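Local coordinates for beta-lactamase (Burkholderia cenocepacia, PDB 5E2G), which probably hydrolyses beta-lactams to substituted beta-amino acids, as expected of a class C serine beta-lactamase, at residues V102-L107 against G157-K162; F232-A235 against M239-T242; E270-P275 against A283-K288. One frame throughout, in Å; residues are numbered along the deposited sequence.

How the contacts relate
The three contacts follow one another along the chain and lie almost equally far apart: centres are 25 Å from contact 1 to contact 2 and from contact 1 to contact 3, and 24 Å from contact 2 to contact 3. Nowhere do they touch; nearest atoms stay about 10 to 13 Å apart. Contact 1 pairs helices 104-108 and 150-164. Contact 2 closes the end of helix 226-235, and contact 3 sets strand 270-273 of the large antiparallel sheet against the end of helix 278-284. Helix 64-77 links the first two, receiving T160 from contact 1 and F232 from contact 2. The probable SxxK motif lies at that helix's start, and E270 of contact 3 touches the motif's residues.

Contact 1. Residues V102-L107 against G157-K162; sequences VTLLQL and GWLTAK
L104, L107 and L159 meet through methyl groups alone, with no ring or amide face turned across the contact. The amide of Q106 lies on the far side of the first segment, where T103 N sits above the carbonyl plane, 57° out of it, as it donates to Q106 OE1 at 2.9 Å.

The closest touch is L107 CD1 on L159 CD1, 3.6 Å apart. In both residues CG lies beside the backbone N, opposite the carbonyl carbon, and CD1 continues the extended line (chi2 173° in L107, 164° in L159). Each leucine therefore reaches out with the same branch, and the two side chains cross at about a right angle. L104 comes in more loosely, its CD1 at 4.3 Å from L159 CD1, so that one methyl of L159 serves both partners.

This is helix-to-helix packing in the helical region of the class C beta-lactamase fold: the short helix 104-108 lies against the long helix 150-164. L104 and L107 also rest on L156 of that helix, while Y90 touches both L104 and L159. On another side of the long helix, T160 packs against helix 64-77 at L71, A72 and A75, and its OG1 bonds back to L156 O.

T103 starts the short helix as its N-cap. Q106 N donates to T103 OG1 at 3.2 Å, which with the return bond from T103 N makes a capping box, fixing the turn from which L104 and L107 project.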
loop_
_atom_site.group_PDB
_atom_site.type_symbol
_atom_site.label_atom_id
_atom_site.label_comp_id
_atom_site.label_asym_id
_atom_site.label_seq_id
_atom_site.Cartn_x
_atom_site.Cartn_y
_atom_site.Cartn_z
ATOM N N VAL A 102 -10.538 19.446 -5.621
ATOM C CA VAL A 102 -9.839 18.466 -4.793
ATOM C C VAL A 102 -8.370 18.454 -5.186
ATOM O O VAL A 102 -8.036 18.394 -6.375
ATOM C CB VAL A 102 -10.464 17.070 -4.942
ATOM C CG1 VAL A 102 -9.679 16.060 -4.131
ATOM C CG2 VAL A 102 -11.894 17.072 -4.492
ATOM N N THR A 103 -7.484 18.531 -4.196
ATOM C CA THR A 103 -6.057 18.548 -4.484
ATOM C C THR A 103 -5.510 17.132 -4.556
ATOM O O THR A 103 -6.149 16.166 -4.130
ATOM C CB THR A 103 -5.276 19.338 -3.437
ATOM O OG1 THR A 103 -5.452 18.745 -2.137
ATOM C CG2 THR A 103 -5.739 20.785 -3.417
ATOM N N LEU A 104 -4.304 17.014 -5.111
ATOM C CA LEU A 104 -3.630 15.722 -5.112
ATOM C C LEU A 104 -3.394 15.232 -3.687
ATOM O O LEU A 104 -3.518 14.038 -3.407
ATOM C CB LEU A 104 -2.316 15.820 -5.896
ATOM C CG LEU A 104 -2.330 15.772 -7.434
ATOM C CD1 LEU A 104 -3.260 16.766 -8.072
ATOM C CD2 LEU A 104 -0.948 16.017 -7.938
ATOM N N LEU A 105 -3.107 16.150 -2.763
ATOM C CA LEU A 105 -2.910 15.771 -1.364
ATOM C C LEU A 105 -4.169 15.153 -0.764
ATOM O O LEU A 105 -4.097 14.137 -0.064
ATOM C CB LEU A 105 -2.473 16.989 -0.553
ATOM C CG LEU A 105 -2.033 16.677 0.877
ATOM C CD1 LEU A 105 -0.855 15.702 0.868
ATOM C CD2 LEU A 105 -1.687 17.958 1.616
ATOM N N GLN A 106 -5.334 15.748 -1.028
ATOM C CA GLN A 106 -6.587 15.191 -0.525
ATOM C C GLN A 106 -6.865 13.800 -1.087
ATOM O O GLN A 106 -7.462 12.962 -0.404
ATOM C CB GLN A 106 -7.732 16.159 -0.832
ATOM C CG GLN A 106 -7.642 17.406 0.042
ATOM C CD GLN A 106 -8.227 18.665 -0.592
ATOM O OE1 GLN A 106 -8.837 18.623 -1.653
ATOM N NE2 GLN A 106 -8.034 19.796 0.075
ATOM N N LEU A 107 -6.426 13.519 -2.314
ATOM C CA LEU A 107 -6.590 12.173 -2.848
ATOM C C LEU A 107 -5.641 11.178 -2.183
ATOM O O LEU A 107 -5.991 10.005 -2.020
ATOM C CB LEU A 107 -6.382 12.192 -4.361
ATOM C CG LEU A 107 -7.386 13.089 -5.086
ATOM C CD1 LEU A 107 -7.034 13.220 -6.556
ATOM C CD2 LEU A 107 -8.798 12.545 -4.909
ATOM N N GLY A 157 -3.053 8.402 -8.855
ATOM C CA GLY A 157 -2.163 7.835 -9.851
ATOM C C GLY A 157 -2.462 8.336 -11.249
ATOM O O GLY A 157 -1.543 8.606 -12.028
ATOM N N TRP A 158 -3.750 8.443 -11.591
ATOM C CA TRP A 158 -4.142 8.975 -12.892
ATOM C C TRP A 158 -3.545 10.353 -13.114
ATOM O O TRP A 158 -2.916 10.614 -14.145
ATOM C CB TRP A 158 -5.667 9.043 -12.992
ATOM C CG TRP A 158 -6.220 8.442 -14.245
ATOM C CD1 TRP A 158 -6.109 7.142 -14.641
ATOM C CD2 TRP A 158 -6.985 9.106 -15.261
ATOM N NE1 TRP A 158 -6.749 6.954 -15.843
ATOM C CE2 TRP A 158 -7.297 8.143 -16.244
ATOM C CE3 TRP A 158 -7.434 10.418 -15.437
ATOM C CZ2 TRP A 158 -8.033 8.449 -17.385
ATOM C CZ3 TRP A 158 -8.172 10.719 -16.571
ATOM C CH2 TRP A 158 -8.463 9.738 -17.529
ATOM N N LEU A 159 -3.717 11.242 -12.135
ATOM C CA LEU A 159 -3.310 12.631 -12.293
ATOM C C LEU A 159 -1.798 12.782 -12.287
ATOM O O LEU A 159 -1.267 13.648 -12.988
ATOM C CB LEU A 159 -3.938 13.479 -11.192
ATOM C CG LEU A 159 -5.467 13.517 -11.238
ATOM C CD1 LEU A 159 -6.049 14.038 -9.922
ATOM C CD2 LEU A 159 -5.964 14.344 -12.421
ATOM N N THR A 160 -1.096 11.950 -11.514
ATOM C CA THR A 160 0.366 11.941 -11.550
ATOM C C THR A 160 0.887 11.546 -12.930
ATOM O O THR A 160 1.850 12.136 -13.434
ATOM C CB THR A 160 0.900 10.985 -10.488
ATOM O OG1 THR A 160 0.462 11.420 -9.197
ATOM C CG2 THR A 160 2.422 10.926 -10.531
ATOM N N ALA A 161 0.256 10.554 -13.561
ATOM C CA ALA A 161 0.655 10.164 -14.905
ATOM C C ALA A 161 0.402 11.285 -15.906
ATOM O O ALA A 161 1.218 11.512 -16.806
ATOM C CB ALA A 161 -0.072 8.892 -15.316
ATOM N N LYS A 162 -0.726 11.992 -15.776
ATOM C CA LYS A 162 -0.956 13.181 -16.595
ATOM C C LYS A 162 0.190 14.173 -16.448
ATOM O O LYS A 162 0.752 14.648 -17.441
ATOM C CB LYS A 162 -2.272 13.853 -16.202
ATOM C CG LYS A 162 -3.495 13.275 -16.851
ATOM C CD LYS A 162 -3.607 13.692 -18.301
ATOM C CE LYS A 162 -4.849 13.111 -18.921
ATOM N NZ LYS A 162 -4.962 13.479 -20.342
#

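Contact 2. Residues F232-A235 against M239-T242; sequences FVQA and MIHT
Q234 O, in the last turn of helix 226-235, accepts from M239 N at 3.1 Å with an N-H...O angle of 160°, a bond between residues five apart in the chain that folds the chain back on the helix end.

The side chains pack around this closure. M239 is a selenomethionine, and only the root of its side chain takes part: CB lies 3.7 Å from Q234 O, while the selenium end leads off, the side chain also touching R331. I240 divides its branches between two helix residues. Its CG2 sits over the face of the Q234 amide, 4.0 Å from Q234 CD and nearly straight above it, and also lies 3.8 Å from Q234 CB. The long chain of Q234 is extended beyond CG, but chi3 of -94° turns the terminal amide across it, presenting the flat side to that methyl.

The other branch of I240 heads for A235. CG1 lies between the backbone N and the carbonyl carbon (chi1 57°), and CD1 at its end comes 3.9 Å from A235 CB. T242 meets the same alanine methyl with its CG2, at 4.0 Å from A235 CB. Behind them I180 of helix 168-180 touches both A235 and I240, while Q247 of the next helix bonds to A235 O through NE2.

The M239-to-Q234 link is a 6→1 backbone bond of the kind found in helix C-terminal turns; it ends helix 226-235, with I240 and T242 closing on A235 before the chain goes on to helix 244-252.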
loop_
_atom_site.group_PDB
_atom_site.type_symbol
_atom_site.label_atom_id
_atom_site.label_comp_id
_atom_site.label_asym_id
_atom_site.label_seq_id
_atom_site.Cartn_x
_atom_site.Cartn_y
_atom_site.Cartn_z
ATOM N N PHE A 232 11.304 -2.730 -1.114
ATOM C CA PHE A 232 10.640 -1.436 -0.981
ATOM C C PHE A 232 10.664 -0.946 0.467
ATOM O O PHE A 232 10.973 0.221 0.734
ATOM C CB PHE A 232 9.214 -1.563 -1.507
ATOM C CG PHE A 232 8.441 -0.268 -1.563
ATOM C CD1 PHE A 232 8.994 0.877 -2.111
ATOM C CD2 PHE A 232 7.133 -0.221 -1.119
ATOM C CE1 PHE A 232 8.268 2.062 -2.180
ATOM C CE2 PHE A 232 6.395 0.967 -1.183
ATOM C CZ PHE A 232 6.967 2.104 -1.718
ATOM N N VAL A 233 10.368 -1.837 1.419
ATOM C CA VAL A 233 10.454 -1.493 2.839
ATOM C C VAL A 233 11.863 -1.038 3.199
ATOM O O VAL A 233 12.045 -0.054 3.925
ATOM C CB VAL A 233 10.004 -2.691 3.699
ATOM C CG1 VAL A 233 10.354 -2.481 5.172
ATOM C CG2 VAL A 233 8.508 -2.928 3.526
ATOM N N GLN A 234 12.880 -1.728 2.682
ATOM C CA GLN A 234 14.251 -1.287 2.918
ATOM C C GLN A 234 14.479 0.103 2.353
ATOM O O GLN A 234 15.096 0.950 3.008
ATOM C CB GLN A 234 15.251 -2.263 2.299
ATOM C CG GLN A 234 15.253 -3.654 2.887
ATOM C CD GLN A 234 16.302 -4.537 2.233
ATOM O OE1 GLN A 234 16.010 -5.268 1.287
ATOM N NE2 GLN A 234 17.535 -4.461 2.728
ATOM N N ALA A 235 13.984 0.355 1.140
ATOM C CA ALA A 235 14.118 1.678 0.537
ATOM C C ALA A 235 13.432 2.746 1.388
ATOM O O ALA A 235 13.947 3.862 1.534
ATOM C CB ALA A 235 13.554 1.664 -0.882
HETATM N N MSE A 239 17.981 2.200 2.933
HETATM C CA MSE A 239 19.049 1.221 3.065
HETATM C C MSE A 239 19.665 0.706 1.784
HETATM O O MSE A 239 20.670 0.007 1.848
HETATM C CB MSE A 239 18.541 0.009 3.837
HETATM C CG MSE A 239 18.184 0.293 5.258
HETATM SE SE MSE A 239 17.140 -1.152 6.027
HETATM C CE MSE A 239 17.189 -0.530 7.843
ATOM N N ILE A 240 19.093 1.000 0.617
ATOM C CA ILE A 240 19.562 0.270 -0.556
ATOM C C ILE A 240 20.046 1.157 -1.700
ATOM O O ILE A 240 19.955 0.763 -2.869
ATOM C CB ILE A 240 18.478 -0.698 -1.060
ATOM C CG1 ILE A 240 17.193 0.053 -1.373
ATOM C CG2 ILE A 240 18.234 -1.828 -0.061
ATOM C CD1 ILE A 240 16.302 -0.735 -2.273
ATOM N N HIS A 241 20.602 2.325 -1.387
ATOM C CA HIS A 241 21.280 3.149 -2.395
ATOM C C HIS A 241 20.350 3.521 -3.546
ATOM O O HIS A 241 20.702 3.390 -4.716
ATOM C CB HIS A 241 22.529 2.454 -2.957
ATOM C CG HIS A 241 23.447 1.895 -1.921
ATOM N ND1 HIS A 241 24.309 0.852 -2.185
ATOM C CD2 HIS A 241 23.650 2.235 -0.628
ATOM C CE1 HIS A 241 25.001 0.571 -1.097
ATOM N NE2 HIS A 241 24.619 1.394 -0.136
ATOM N N THR A 242 19.148 3.964 -3.220
ATOM C CA THR A 242 18.328 4.543 -4.267
ATOM C C THR A 242 18.883 5.912 -4.650
ATOM O O THR A 242 19.523 6.594 -3.843
ATOM C CB THR A 242 16.867 4.666 -3.827
ATOM O OG1 THR A 242 16.699 5.848 -3.043
ATOM C CG2 THR A 242 16.452 3.454 -3.005
#

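Contact 3. Residues E270-P275 against A283-K288; sequences EQYPYP and AGNAPK
Y272 sets its hydroxyl on the backbone of G284, joining strand 270-273 of the large antiparallel sheet of the beta-lactamase fold to the last turn of helix 278-284.

The ring gets there because CG lies beside the backbone N, opposite the carbonyl carbon (chi1 -51°), and chi2 of -91° stands the ring plane roughly square to the CA-CB-CG plane. From that position OH comes to 3.1 Å from G284 CA and 3.4 Å from G284 C. With no side chain on G284, the approach is direct and tight; the ring itself meets G284 CA obliquely. A bound thiocyanate, probably from the crystallisation liquor, lies about 5 Å from the Y272 side chain.

E270, two residues back along the strand, repeats the tyrosine's first torsion (-51°) and likewise sends its side chain towards the helix end. Its OE2 forms a salt bridge with R146, leaving OE1 turned to the second segment. The E270 side chain also touches residues of what is probably the SxxK catalytic motif of the family, placing the contact beside the likely active site.

N285, just past the helix, packs its side chain against N312 and T314 of strand 309-316 and V348 of helix 344-357.

One water spans the remaining distance: it donates to G284 O at 2.6 Å and, weakly, to E270 OE1 at 3.4 Å.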
loop_
_atom_site.group_PDB
_atom_site.type_symbol
_atom_site.label_atom_id
_atom_site.label_comp_id
_atom_site.label_asym_id
_atom_site.label_seq_id
_atom_site.Cartn_x
_atom_site.Cartn_y
_atom_site.Cartn_z
ATOM N N GLU A 270 0.296 5.131 6.767
ATOM C CA GLU A 270 -0.335 5.475 8.033
ATOM C C GLU A 270 0.657 5.176 9.148
ATOM O O GLU A 270 1.394 4.191 9.073
ATOM C CB GLU A 270 -1.644 4.684 8.201
ATOM C CG GLU A 270 -2.564 4.803 6.973
ATOM C CD GLU A 270 -3.466 3.592 6.760
ATOM O OE1 GLU A 270 -3.388 2.634 7.561
ATOM O OE2 GLU A 270 -4.257 3.601 5.792
ATOM N N GLN A 271 0.712 6.034 10.167
ATOM C CA GLN A 271 1.794 5.915 11.134
ATOM C C GLN A 271 1.324 6.245 12.539
ATOM O O GLN A 271 0.244 6.808 12.752
ATOM C CB GLN A 271 2.979 6.812 10.759
ATOM C CG GLN A 271 2.784 8.241 11.139
ATOM C CD GLN A 271 3.932 9.132 10.726
ATOM O OE1 GLN A 271 4.109 10.211 11.285
ATOM N NE2 GLN A 271 4.709 8.703 9.754
ATOM N N TYR A 272 2.164 5.865 13.501
ATOM C CA TYR A 272 1.917 6.032 14.926
ATOM C C TYR A 272 3.252 6.329 15.585
ATOM O O TYR A 272 4.290 5.869 15.095
ATOM C CB TYR A 272 1.280 4.770 15.540
ATOM C CG TYR A 272 0.067 4.292 14.781
ATOM C CD1 TYR A 272 -1.205 4.728 15.123
ATOM C CD2 TYR A 272 0.197 3.437 13.696
ATOM C CE1 TYR A 272 -2.316 4.320 14.417
ATOM C CE2 TYR A 272 -0.911 3.022 12.976
ATOM C CZ TYR A 272 -2.165 3.461 13.343
ATOM O OH TYR A 272 -3.266 3.053 12.631
ATOM N N PRO A 273 3.272 7.093 16.679
ATOM C CA PRO A 273 4.532 7.291 17.398
ATOM C C PRO A 273 5.114 5.957 17.828
ATOM O O PRO A 273 4.387 5.037 18.199
ATOM C CB PRO A 273 4.134 8.147 18.608
ATOM C CG PRO A 273 2.787 8.641 18.328
ATOM C CD PRO A 273 2.130 7.724 17.361
ATOM N N TYR A 274 6.434 5.848 17.748
ATOM C CA TYR A 274 7.125 4.661 18.236
ATOM C C TYR A 274 7.966 5.003 19.465
ATOM O O TYR A 274 8.641 6.029 19.477
ATOM C CB TYR A 274 8.009 4.061 17.155
ATOM C CG TYR A 274 8.630 2.750 17.568
ATOM C CD1 TYR A 274 7.949 1.554 17.382
ATOM C CD2 TYR A 274 9.891 2.704 18.160
ATOM C CE1 TYR A 274 8.504 0.351 17.760
ATOM C CE2 TYR A 274 10.453 1.499 18.546
ATOM C CZ TYR A 274 9.753 0.327 18.342
ATOM O OH TYR A 274 10.296 -0.881 18.713
ATOM N N PRO A 275 7.933 4.148 20.506
ATOM C CA PRO A 275 7.237 2.858 20.664
ATOM C C PRO A 275 5.714 2.980 20.677
ATOM O O PRO A 275 5.190 4.022 21.072
ATOM C CB PRO A 275 7.738 2.348 22.023
ATOM C CG PRO A 275 8.920 3.200 22.367
ATOM C CD PRO A 275 8.670 4.520 21.723
ATOM N N ALA A 283 -6.777 -0.167 17.199
ATOM C CA ALA A 283 -7.771 0.875 16.972
ATOM C C ALA A 283 -7.583 1.540 15.616
ATOM O O ALA A 283 -8.564 1.862 14.935
ATOM C CB ALA A 283 -7.700 1.916 18.087
ATOM N N GLY A 284 -6.330 1.750 15.212
ATOM C CA GLY A 284 -6.053 2.380 13.934
ATOM C C GLY A 284 -6.336 1.493 12.744
ATOM O O GLY A 284 -6.654 1.994 11.665
ATOM N N ASN A 285 -6.243 0.175 12.913
ATOM C CA ASN A 285 -6.566 -0.758 11.839
ATOM C C ASN A 285 -7.954 -1.359 11.988
ATOM O O ASN A 285 -8.268 -2.336 11.309
ATOM C CB ASN A 285 -5.516 -1.865 11.765
ATOM C CG ASN A 285 -4.155 -1.325 11.406
ATOM O OD1 ASN A 285 -3.258 -1.251 12.246
ATOM N ND2 ASN A 285 -4.000 -0.909 10.162
ATOM N N ALA A 286 -8.788 -0.782 12.849
ATOM C CA ALA A 286 -10.102 -1.322 13.126
ATOM C C ALA A 286 -11.050 -1.046 11.960
ATOM O O ALA A 286 -10.841 -0.106 11.187
ATOM C CB ALA A 286 -10.656 -0.719 14.414
ATOM N N PRO A 287 -12.099 -1.867 11.814
ATOM C CA PRO A 287 -13.082 -1.643 10.739
ATOM C C PRO A 287 -13.643 -0.235 10.695
ATOM O O PRO A 287 -13.925 0.265 9.601
ATOM C CB PRO A 287 -14.183 -2.661 11.064
ATOM C CG PRO A 287 -13.490 -3.728 11.848
ATOM C CD PRO A 287 -12.413 -3.059 12.627
ATOM N N LYS A 288 -13.816 0.417 11.852
ATOM C CA LYS A 288 -14.310 1.791 11.874
ATOM C C LYS A 288 -13.449 2.711 11.019
ATOM O O LYS A 288 -13.963 3.625 10.364
ATOM C CB LYS A 288 -14.355 2.320 13.307
ATOM C CG LYS A 288 -14.616 3.832 13.383
ATOM C CD LYS A 288 -14.412 4.410 14.782
ATOM C CE LYS A 288 -15.540 4.029 15.730
ATOM N NZ LYS A 288 -15.471 2.619 16.203
HETATM O O HOH W 1 -6.282 1.773 9.116
#